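Local structure of ebony (Drosophila melanogaster, 6DYM) at residues Q118-F123 against A157-T162; Y177-N182 against I207-E212. The protein probably joins beta-alanine to biogenic amines such as dopamine as a nonribosomal peptide synthetase, of which this chain is the C-terminal condensation domain. One frame throughout, in Å; residues are numbered along the deposited sequence.

Interaction 1 (Q118-F123 against A157-T162); sequences QILHSF and AGIFTT
F160 and L120 meet through the backbone at the middle of this parallel pairing, F160 N donating to L120 O over 2.8 Å. L120 N in turn reaches G158 O, and S122 N reaches F160 O. At the start, Q118 O is gripped by two successive amides: G158 N approaches almost in line with the carbonyl, and A157 N comes in from a tilt at 2.8 Å. On one face of the sheet, I119 CG2 presses on F160 CB (3.4 Å), the two side chains lying alongside and pointing the same way. H121 follows on this face; with CG anti to its backbone N (chi1 -176°), the imidazole turns its CD2 edge to F160 O at 3.2 Å, in the plane of the ring. On the other face, L120 CD2 and I159 CG1 touch more loosely, at 4.3 Å.

E84 OE2 is hydrogen-bonded to H121 ND1, helix 93-111 packs on F160, and helix 133-153, the connection of this beta-alpha-beta crossover, lies against L120 and I159. The segments run at 35° to each other and part at their C-terminal ends: S122 O and T162 N are 5.0 Å apart, and a water joins them, donating to S122 O at 2.7 Å and accepting from T162 N at 2.9 Å. Such splaying of the two central parallel strands is a hallmark of the GNAT acyltransferase fold, where the cleft commonly receives the pantetheine arm. The chemistry implies a pairing closed by direct bonds at one end and water-mediated at the other, consistent with a similar role here.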
ATOM      1  N   GLN A 118     -14.448 -10.354  -1.586  1.00 24.67           N
ATOM      2  CA  GLN A 118     -14.478 -10.451  -0.133  1.00 26.84           C
ATOM      3  C   GLN A 118     -13.411  -9.593   0.529  1.00 22.14           C
ATOM      4  O   GLN A 118     -13.704  -8.842   1.462  1.00 28.06           O
ATOM      5  CB  GLN A 118     -14.300 -11.914   0.304  1.00 29.26           C
ATOM      6  CG  GLN A 118     -15.410 -12.851  -0.153  1.00 31.05           C
ATOM      7  CD  GLN A 118     -16.649 -12.759   0.712  1.00 36.39           C
ATOM      8  OE1 GLN A 118     -16.736 -11.916   1.606  1.00 39.84           O
ATOM      9  NE2 GLN A 118     -17.618 -13.630   0.452  1.00 45.32           N
ATOM     10  N   ILE A 119     -12.174  -9.687   0.066  1.00 20.96           N
ATOM     11  CA  ILE A 119     -11.039  -9.035   0.702  1.00 25.01           C
ATOM     12  C   ILE A 119     -10.572  -7.905  -0.206  1.00 25.58           C
ATOM     13  O   ILE A 119     -10.043  -8.153  -1.297  1.00 26.07           O
ATOM     14  CB  ILE A 119      -9.905 -10.029   0.976  1.00 26.29           C
ATOM     15  CG1 ILE A 119     -10.444 -11.273   1.689  1.00 24.65           C
ATOM     16  CG2 ILE A 119      -8.826  -9.376   1.795  1.00 20.31           C
ATOM     17  CD1 ILE A 119      -9.391 -12.335   1.905  1.00 23.91           C
ATOM     18  N   LEU A 120     -10.758  -6.666   0.244  1.00 23.32           N
ATOM     19  CA  LEU A 120     -10.204  -5.506  -0.441  1.00 25.35           C
ATOM     20  C   LEU A 120      -8.785  -5.272   0.063  1.00 20.99           C
ATOM     21  O   LEU A 120      -8.582  -4.941   1.237  1.00 22.78           O
ATOM     22  CB  LEU A 120     -11.069  -4.267  -0.218  1.00 21.14           C
ATOM     23  CG  LEU A 120     -10.580  -3.061  -1.017  1.00 25.47           C
ATOM     24  CD1 LEU A 120     -10.721  -3.326  -2.517  1.00 23.19           C
ATOM     25  CD2 LEU A 120     -11.318  -1.791  -0.612  1.00 24.88           C
ATOM     26  N   HIS A 121      -7.809  -5.436  -0.822  1.00 20.67           N
ATOM     27  CA  HIS A 121      -6.398  -5.316  -0.472  1.00 18.14           C
ATOM     28  C   HIS A 121      -5.951  -3.889  -0.753  1.00 22.03           C
ATOM     29  O   HIS A 121      -5.866  -3.477  -1.914  1.00 23.88           O
ATOM     30  CB  HIS A 121      -5.550  -6.317  -1.253  1.00 21.07           C
ATOM     31  CG  HIS A 121      -4.104  -6.314  -0.863  1.00 33.34           C
ATOM     32  ND1 HIS A 121      -3.103  -6.755  -1.703  1.00 30.07           N
ATOM     33  CD2 HIS A 121      -3.489  -5.914   0.276  1.00 30.36           C
ATOM     34  CE1 HIS A 121      -1.935  -6.633  -1.096  1.00 36.81           C
ATOM     35  NE2 HIS A 121      -2.141  -6.126   0.107  1.00 36.64           N
ATOM     36  N   SER A 122      -5.684  -3.134   0.309  1.00 22.87           N
ATOM     37  CA  SER A 122      -5.074  -1.811   0.186  1.00 25.67           C
ATOM     38  C   SER A 122      -3.578  -2.028   0.031  1.00 29.63           C
ATOM     39  O   SER A 122      -2.872  -2.278   1.010  1.00 34.81           O
ATOM     40  CB  SER A 122      -5.389  -0.947   1.401  1.00 29.60           C
ATOM     41  OG  SER A 122      -4.765   0.324   1.289  1.00 37.78           O
ATOM     42  N   PHE A 123      -3.081  -1.961  -1.200  1.00 29.96           N
ATOM     43  CA  PHE A 123      -1.709  -2.389  -1.418  1.00 41.33           C
ATOM     44  C   PHE A 123      -0.730  -1.242  -1.625  1.00 37.20           C
ATOM     45  O   PHE A 123       0.458  -1.423  -1.347  1.00 31.31           O
ATOM     46  CB  PHE A 123      -1.644  -3.402  -2.575  1.00 42.74           C
ATOM     47  CG  PHE A 123      -1.586  -2.794  -3.945  1.00 36.12           C
ATOM     48  CD1 PHE A 123      -0.371  -2.611  -4.585  1.00 39.06           C
ATOM     49  CD2 PHE A 123      -2.745  -2.474  -4.621  1.00 37.92           C
ATOM     50  CE1 PHE A 123      -0.308  -2.072  -5.857  1.00 38.21           C
ATOM     51  CE2 PHE A 123      -2.692  -1.938  -5.901  1.00 41.98           C
ATOM     52  CZ  PHE A 123      -1.469  -1.735  -6.515  1.00 38.56           C
ATOM     53  N   ALA A 157     -16.145  -7.606   2.162  1.00 28.07           N
ATOM     54  CA  ALA A 157     -16.326  -7.957   3.567  1.00 28.46           C
ATOM     55  C   ALA A 157     -15.380  -7.185   4.476  1.00 25.19           C
ATOM     56  O   ALA A 157     -15.738  -6.882   5.622  1.00 26.57           O
ATOM     57  CB  ALA A 157     -16.131  -9.462   3.767  1.00 30.68           C
ATOM     58  N   GLY A 158     -14.184  -6.863   4.000  1.00 24.69           N
ATOM     59  CA  GLY A 158     -13.273  -6.091   4.826  1.00 27.04           C
ATOM     60  C   GLY A 158     -12.085  -5.603   4.031  1.00 25.09           C
ATOM     61  O   GLY A 158     -11.933  -5.900   2.842  1.00 24.61           O
ATOM     62  N   ILE A 159     -11.233  -4.846   4.722  1.00 24.19           N
ATOM     63  CA  ILE A 159     -10.034  -4.248   4.148  1.00 24.02           C
ATOM     64  C   ILE A 159      -8.808  -4.887   4.788  1.00 22.40           C
ATOM     65  O   ILE A 159      -8.736  -5.031   6.015  1.00 20.33           O
ATOM     66  CB  ILE A 159     -10.026  -2.719   4.345  1.00 21.90           C
ATOM     67  CG1 ILE A 159     -11.235  -2.092   3.647  1.00 21.51           C
ATOM     68  CG2 ILE A 159      -8.730  -2.122   3.825  1.00 20.58           C
ATOM     69  CD1 ILE A 159     -11.458  -0.656   4.000  1.00 36.32           C
ATOM     70  N   PHE A 160      -7.828  -5.226   3.956  1.00 22.65           N
ATOM     71  CA  PHE A 160      -6.668  -6.024   4.335  1.00 19.84           C
ATOM     72  C   PHE A 160      -5.411  -5.303   3.869  1.00 21.30           C
ATOM     73  O   PHE A 160      -5.332  -4.893   2.707  1.00 22.10           O
ATOM     74  CB  PHE A 160      -6.786  -7.406   3.685  1.00 18.91           C
ATOM     75  CG  PHE A 160      -5.744  -8.395   4.101  1.00 19.68           C
ATOM     76  CD1 PHE A 160      -5.600  -8.762   5.426  1.00 23.76           C
ATOM     77  CD2 PHE A 160      -4.942  -9.010   3.146  1.00 28.40           C
ATOM     78  CE1 PHE A 160      -4.651  -9.705   5.797  1.00 24.08           C
ATOM     79  CE2 PHE A 160      -3.995  -9.949   3.510  1.00 23.88           C
ATOM     80  CZ  PHE A 160      -3.850 -10.294   4.842  1.00 21.78           C
ATOM     81  N   THR A 161      -4.438  -5.135   4.765  1.00 22.38           N
ATOM     82  CA  THR A 161      -3.206  -4.450   4.389  1.00 29.19           C
ATOM     83  C   THR A 161      -2.098  -4.783   5.384  1.00 31.01           C
ATOM     84  O   THR A 161      -2.366  -5.110   6.546  1.00 26.69           O
ATOM     85  CB  THR A 161      -3.414  -2.927   4.310  1.00 31.11           C
ATOM     86  OG1 THR A 161      -2.195  -2.291   3.904  1.00 30.82           O
ATOM     87  CG2 THR A 161      -3.857  -2.360   5.655  1.00 30.91           C
ATOM     88  N   THR A 162      -0.851  -4.722   4.908  1.00 20.31           N
ATOM     89  CA  THR A 162       0.325  -4.802   5.773  1.00 23.21           C
ATOM     90  C   THR A 162       0.939  -3.413   5.877  1.00 22.79           C
ATOM     91  O   THR A 162       1.326  -2.825   4.863  1.00 22.59           O
ATOM     92  CB  THR A 162       1.366  -5.792   5.248  1.00 25.08           C
ATOM     93  OG1 THR A 162       0.768  -7.078   5.089  1.00 23.47           O
ATOM     94  CG2 THR A 162       2.528  -5.915   6.227  1.00 21.02           C
TER
HETATM   95  O   HOH W   1      -0.916  -3.686   2.176  1.00 43.89           O

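Interaction 2 (Y177-N182 against I207-E212); sequences YKTLLN and IVHWKE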
ATOM      1  N   TYR A 177      -8.553  -1.018  12.961  1.00 22.47           N
ATOM      2  CA  TYR A 177      -8.113  -2.231  12.286  1.00 21.48           C
ATOM      3  C   TYR A 177      -7.661  -3.250  13.320  1.00 26.91           C
ATOM      4  O   TYR A 177      -7.017  -2.903  14.318  1.00 25.79           O
ATOM      5  CB  TYR A 177      -6.965  -1.931  11.329  1.00 17.28           C
ATOM      6  CG  TYR A 177      -7.395  -1.381   9.994  1.00 18.74           C
ATOM      7  CD1 TYR A 177      -7.785  -0.050   9.858  1.00 24.41           C
ATOM      8  CD2 TYR A 177      -7.405  -2.186   8.865  1.00 18.97           C
ATOM      9  CE1 TYR A 177      -8.174   0.460   8.627  1.00 25.53           C
ATOM     10  CE2 TYR A 177      -7.794  -1.686   7.627  1.00 20.22           C
ATOM     11  CZ  TYR A 177      -8.179  -0.366   7.517  1.00 26.17           C
ATOM     12  OH  TYR A 177      -8.563   0.133   6.293  1.00 28.22           O
ATOM     13  N   LYS A 178      -8.006  -4.509  13.084  1.00 21.09           N
ATOM     14  CA  LYS A 178      -7.544  -5.594  13.935  1.00 24.26           C
ATOM     15  C   LYS A 178      -6.132  -6.001  13.528  1.00 26.56           C
ATOM     16  O   LYS A 178      -5.836  -6.141  12.337  1.00 23.89           O
ATOM     17  CB  LYS A 178      -8.502  -6.782  13.832  1.00 24.09           C
ATOM     18  CG  LYS A 178      -8.470  -7.722  15.018  1.00 44.44           C
ATOM     19  CD  LYS A 178      -8.896  -9.122  14.610  1.00 42.68           C
ATOM     20  CE  LYS A 178      -9.724  -9.793  15.698  1.00 49.19           C
ATOM     21  NZ  LYS A 178     -11.143  -9.331  15.683  1.00 58.68           N
ATOM     22  N   THR A 179      -5.256  -6.176  14.514  1.00 19.94           N
ATOM     23  CA  THR A 179      -3.903  -6.656  14.257  1.00 20.17           C
ATOM     24  C   THR A 179      -3.922  -8.179  14.165  1.00 24.80           C
ATOM     25  O   THR A 179      -4.300  -8.854  15.127  1.00 23.17           O
ATOM     26  CB  THR A 179      -2.954  -6.210  15.367  1.00 23.12           C
ATOM     27  OG1 THR A 179      -2.740  -4.795  15.289  1.00 23.98           O
ATOM     28  CG2 THR A 179      -1.616  -6.925  15.238  1.00 28.62           C
ATOM     29  N   LEU A 180      -3.511  -8.724  13.019  1.00 23.72           N
ATOM     30  CA  LEU A 180      -3.454 -10.170  12.847  1.00 21.62           C
ATOM     31  C   LEU A 180      -2.042 -10.734  12.898  1.00 28.81           C
ATOM     32  O   LEU A 180      -1.883 -11.946  13.086  1.00 27.29           O
ATOM     33  CB  LEU A 180      -4.108 -10.577  11.520  1.00 20.15           C
ATOM     34  CG  LEU A 180      -5.617 -10.323  11.479  1.00 28.25           C
ATOM     35  CD1 LEU A 180      -6.234 -10.883  10.210  1.00 26.64           C
ATOM     36  CD2 LEU A 180      -6.283 -10.910  12.711  1.00 28.04           C
ATOM     37  N   LEU A 181      -1.025  -9.892  12.735  1.00 22.01           N
ATOM     38  CA  LEU A 181       0.366 -10.309  12.862  1.00 24.15           C
ATOM     39  C   LEU A 181       1.197  -9.070  13.146  1.00 26.22           C
ATOM     40  O   LEU A 181       1.006  -8.036  12.498  1.00 24.24           O
ATOM     41  CB  LEU A 181       0.864 -11.001  11.588  1.00 21.57           C
ATOM     42  CG  LEU A 181       2.326 -11.466  11.577  1.00 23.51           C
ATOM     43  CD1 LEU A 181       2.508 -12.704  12.441  1.00 28.80           C
ATOM     44  CD2 LEU A 181       2.811 -11.726  10.152  1.00 30.04           C
ATOM     45  N   ASN A 182       2.107  -9.170  14.107  1.00 19.00           N
ATOM     46  CA  ASN A 182       3.058  -8.100  14.393  1.00 24.64           C
ATOM     47  C   ASN A 182       4.442  -8.722  14.277  1.00 23.01           C
ATOM     48  O   ASN A 182       4.959  -9.285  15.243  1.00 22.56           O
ATOM     49  CB  ASN A 182       2.816  -7.487  15.777  1.00 25.27           C
ATOM     50  CG  ASN A 182       3.736  -6.317  16.068  1.00 29.68           C
ATOM     51  OD1 ASN A 182       4.809  -6.189  15.477  1.00 27.77           O
ATOM     52  ND2 ASN A 182       3.311  -5.448  16.974  1.00 21.42           N
ATOM     53  N   ILE A 207       3.102  -5.005  10.248  1.00 20.85           N
ATOM     54  CA  ILE A 207       1.864  -5.313  10.947  1.00 17.99           C
ATOM     55  C   ILE A 207       0.788  -5.601   9.914  1.00 22.11           C
ATOM     56  O   ILE A 207       0.538  -4.777   9.022  1.00 19.02           O
ATOM     57  CB  ILE A 207       1.443  -4.177  11.892  1.00 19.93           C
ATOM     58  CG1 ILE A 207       2.606  -3.848  12.839  1.00 29.88           C
ATOM     59  CG2 ILE A 207       0.209  -4.590  12.670  1.00 18.16           C
ATOM     60  CD1 ILE A 207       2.230  -3.036  14.049  1.00 33.64           C
ATOM     61  N   VAL A 208       0.168  -6.773  10.031  1.00 18.29           N
ATOM     62  CA  VAL A 208      -0.924  -7.185   9.153  1.00 21.34           C
ATOM     63  C   VAL A 208      -2.234  -6.747   9.792  1.00 20.88           C
ATOM     64  O   VAL A 208      -2.548  -7.143  10.921  1.00 19.78           O
ATOM     65  CB  VAL A 208      -0.901  -8.703   8.909  1.00 23.85           C
ATOM     66  CG1 VAL A 208      -2.073  -9.123   8.035  1.00 22.60           C
ATOM     67  CG2 VAL A 208       0.404  -9.105   8.246  1.00 18.22           C
ATOM     68  N   HIS A 209      -2.998  -5.932   9.069  1.00 17.96           N
ATOM     69  CA  HIS A 209      -4.184  -5.274   9.598  1.00 26.40           C
ATOM     70  C   HIS A 209      -5.419  -5.681   8.808  1.00 24.37           C
ATOM     71  O   HIS A 209      -5.372  -5.820   7.584  1.00 20.77           O
ATOM     72  CB  HIS A 209      -4.037  -3.747   9.553  1.00 20.15           C
ATOM     73  CG  HIS A 209      -3.299  -3.172  10.718  1.00 18.02           C
ATOM     74  ND1 HIS A 209      -2.171  -2.393  10.574  1.00 21.38           N
ATOM     75  CD2 HIS A 209      -3.540  -3.243  12.049  1.00 22.27           C
ATOM     76  CE1 HIS A 209      -1.747  -2.009  11.767  1.00 22.49           C
ATOM     77  NE2 HIS A 209      -2.560  -2.516  12.679  1.00 23.42           N
ATOM     78  N   TRP A 210      -6.535  -5.835   9.522  1.00 20.10           N
ATOM     79  CA  TRP A 210      -7.785  -6.295   8.929  1.00 19.53           C
ATOM     80  C   TRP A 210      -8.937  -5.564   9.603  1.00 22.26           C
ATOM     81  O   TRP A 210      -8.998  -5.501  10.834  1.00 19.21           O
ATOM     82  CB  TRP A 210      -7.923  -7.817   9.095  1.00 24.14           C
ATOM     83  CG  TRP A 210      -9.289  -8.404   8.851  1.00 24.10           C
ATOM     84  CD1 TRP A 210     -10.117  -8.954   9.787  1.00 23.50           C
ATOM     85  CD2 TRP A 210      -9.965  -8.540   7.590  1.00 21.64           C
ATOM     86  NE1 TRP A 210     -11.269  -9.409   9.192  1.00 23.89           N
ATOM     87  CE2 TRP A 210     -11.201  -9.167   7.846  1.00 22.15           C
ATOM     88  CE3 TRP A 210      -9.649  -8.183   6.277  1.00 21.33           C
ATOM     89  CZ2 TRP A 210     -12.119  -9.452   6.835  1.00 22.46           C
ATOM     90  CZ3 TRP A 210     -10.563  -8.467   5.273  1.00 25.12           C
ATOM     91  CH2 TRP A 210     -11.780  -9.098   5.560  1.00 24.00           C
ATOM     92  N   LYS A 211      -9.836  -5.001   8.799  1.00 22.78           N
ATOM     93  CA  LYS A 211     -10.996  -4.288   9.317  1.00 25.48           C
ATOM     94  C   LYS A 211     -12.234  -4.776   8.588  1.00 22.02           C
ATOM     95  O   LYS A 211     -12.354  -4.592   7.374  1.00 21.81           O
ATOM     96  CB  LYS A 211     -10.845  -2.772   9.153  1.00 22.40           C
ATOM     97  CG  LYS A 211     -12.022  -1.971   9.704  1.00 29.44           C
ATOM     98  CD  LYS A 211     -11.736  -0.475   9.676  1.00 31.27           C
ATOM     99  CE  LYS A 211     -12.861   0.309  10.328  1.00 41.25           C
ATOM    100  NZ  LYS A 211     -13.638  -0.550  11.260  1.00 42.46           N
ATOM    101  N   GLU A 212     -13.153  -5.386   9.326  1.00 24.61           N
ATOM    102  CA  GLU A 212     -14.414  -5.809   8.740  1.00 25.99           C
ATOM    103  C   GLU A 212     -15.270  -4.591   8.423  1.00 35.49           C
ATOM    104  O   GLU A 212     -15.302  -3.613   9.176  1.00 27.16           O
ATOM    105  CB  GLU A 212     -15.146  -6.752   9.688  1.00 30.89           C
ATOM    106  CG  GLU A 212     -14.467  -8.110   9.799  1.00 37.71           C
ATOM    107  CD  GLU A 212     -15.333  -9.143  10.485  1.00 48.36           C
ATOM    108  OE1 GLU A 212     -16.559  -8.927  10.578  1.00 55.32           O
ATOM    109  OE2 GLU A 212     -14.782 -10.170  10.935  1.00 64.60           O
TER
HETATM  110  O   HOH W   2     -12.991  -8.696  12.970  1.00 48.89           O
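Y177 lays one face of its ring against K211, whose CB stands 3.6 Å from the ring centroid and only 17° off the normal, a CH-pi contact in the antiparallel pairing of the chain's two final strands in this GNAT-like sheet. The ring is put there by a chi1 of -81°, which sets CG beside the backbone N, and its edge meets W210 N in plane. Y177 CB also touches H209 CD2 at 3.7 Å, the two side chains crossing at about a right angle. Outer partners hold this corner: E144 bonds the Y177 hydroxyl, while N163 and D173 take the two nitrogens of H209. Cut back to an alanine, Y177 would probably leave K211 CB without the ring it rests on and E144 without its hydroxyl partner.

The backbone closes firmly here, K178 and W210 exchanging two hydrogen bonds, the shorter from K178 N to W210 O at 2.7 Å. Further along, a beta bulge sets two residues, L180 and L181, against V208: L180 N donates to V208 O and V208 N to L181 O. L180 CD1 lies alongside W210 CB at 3.7 Å, and L181 CB meets V208 CG2, on a face that helix 93-111 covers.

Looser is the solvent side, where 178-184 is an outermost strand within this chain. N182 gives I207 little more than a grazing contact of its amide, whose OD1 is taken by R205. K178 and E212 do not pair directly; a water lies between them, held weakly, with K178 NZ at 3.3 Å and E212 OE2 at 3.1 Å.

Overall arrangement
Both contacts belong to one mixed sheet and are joined directly, since strands 158-163 and 205-212 are neighbours in it: T161 O and H209 N lie 2.7 Å apart, and I159 N and K211 O 2.9 Å, both probable hydrogen bonds. Their centres are about 10 Å apart. Interaction 1 sits nearer the middle of the chain, between inner parallel strands linked by a helix; five backbone hydrogen bonds join it, with a few side-chain contacts on both faces. Interaction 2 is an antiparallel pairing at the sheet's margin, with more aromatic and aliphatic side-chain contact and exposed charged groups. Water enters each differently: between diverging backbones in the first, between charged side chains in the second.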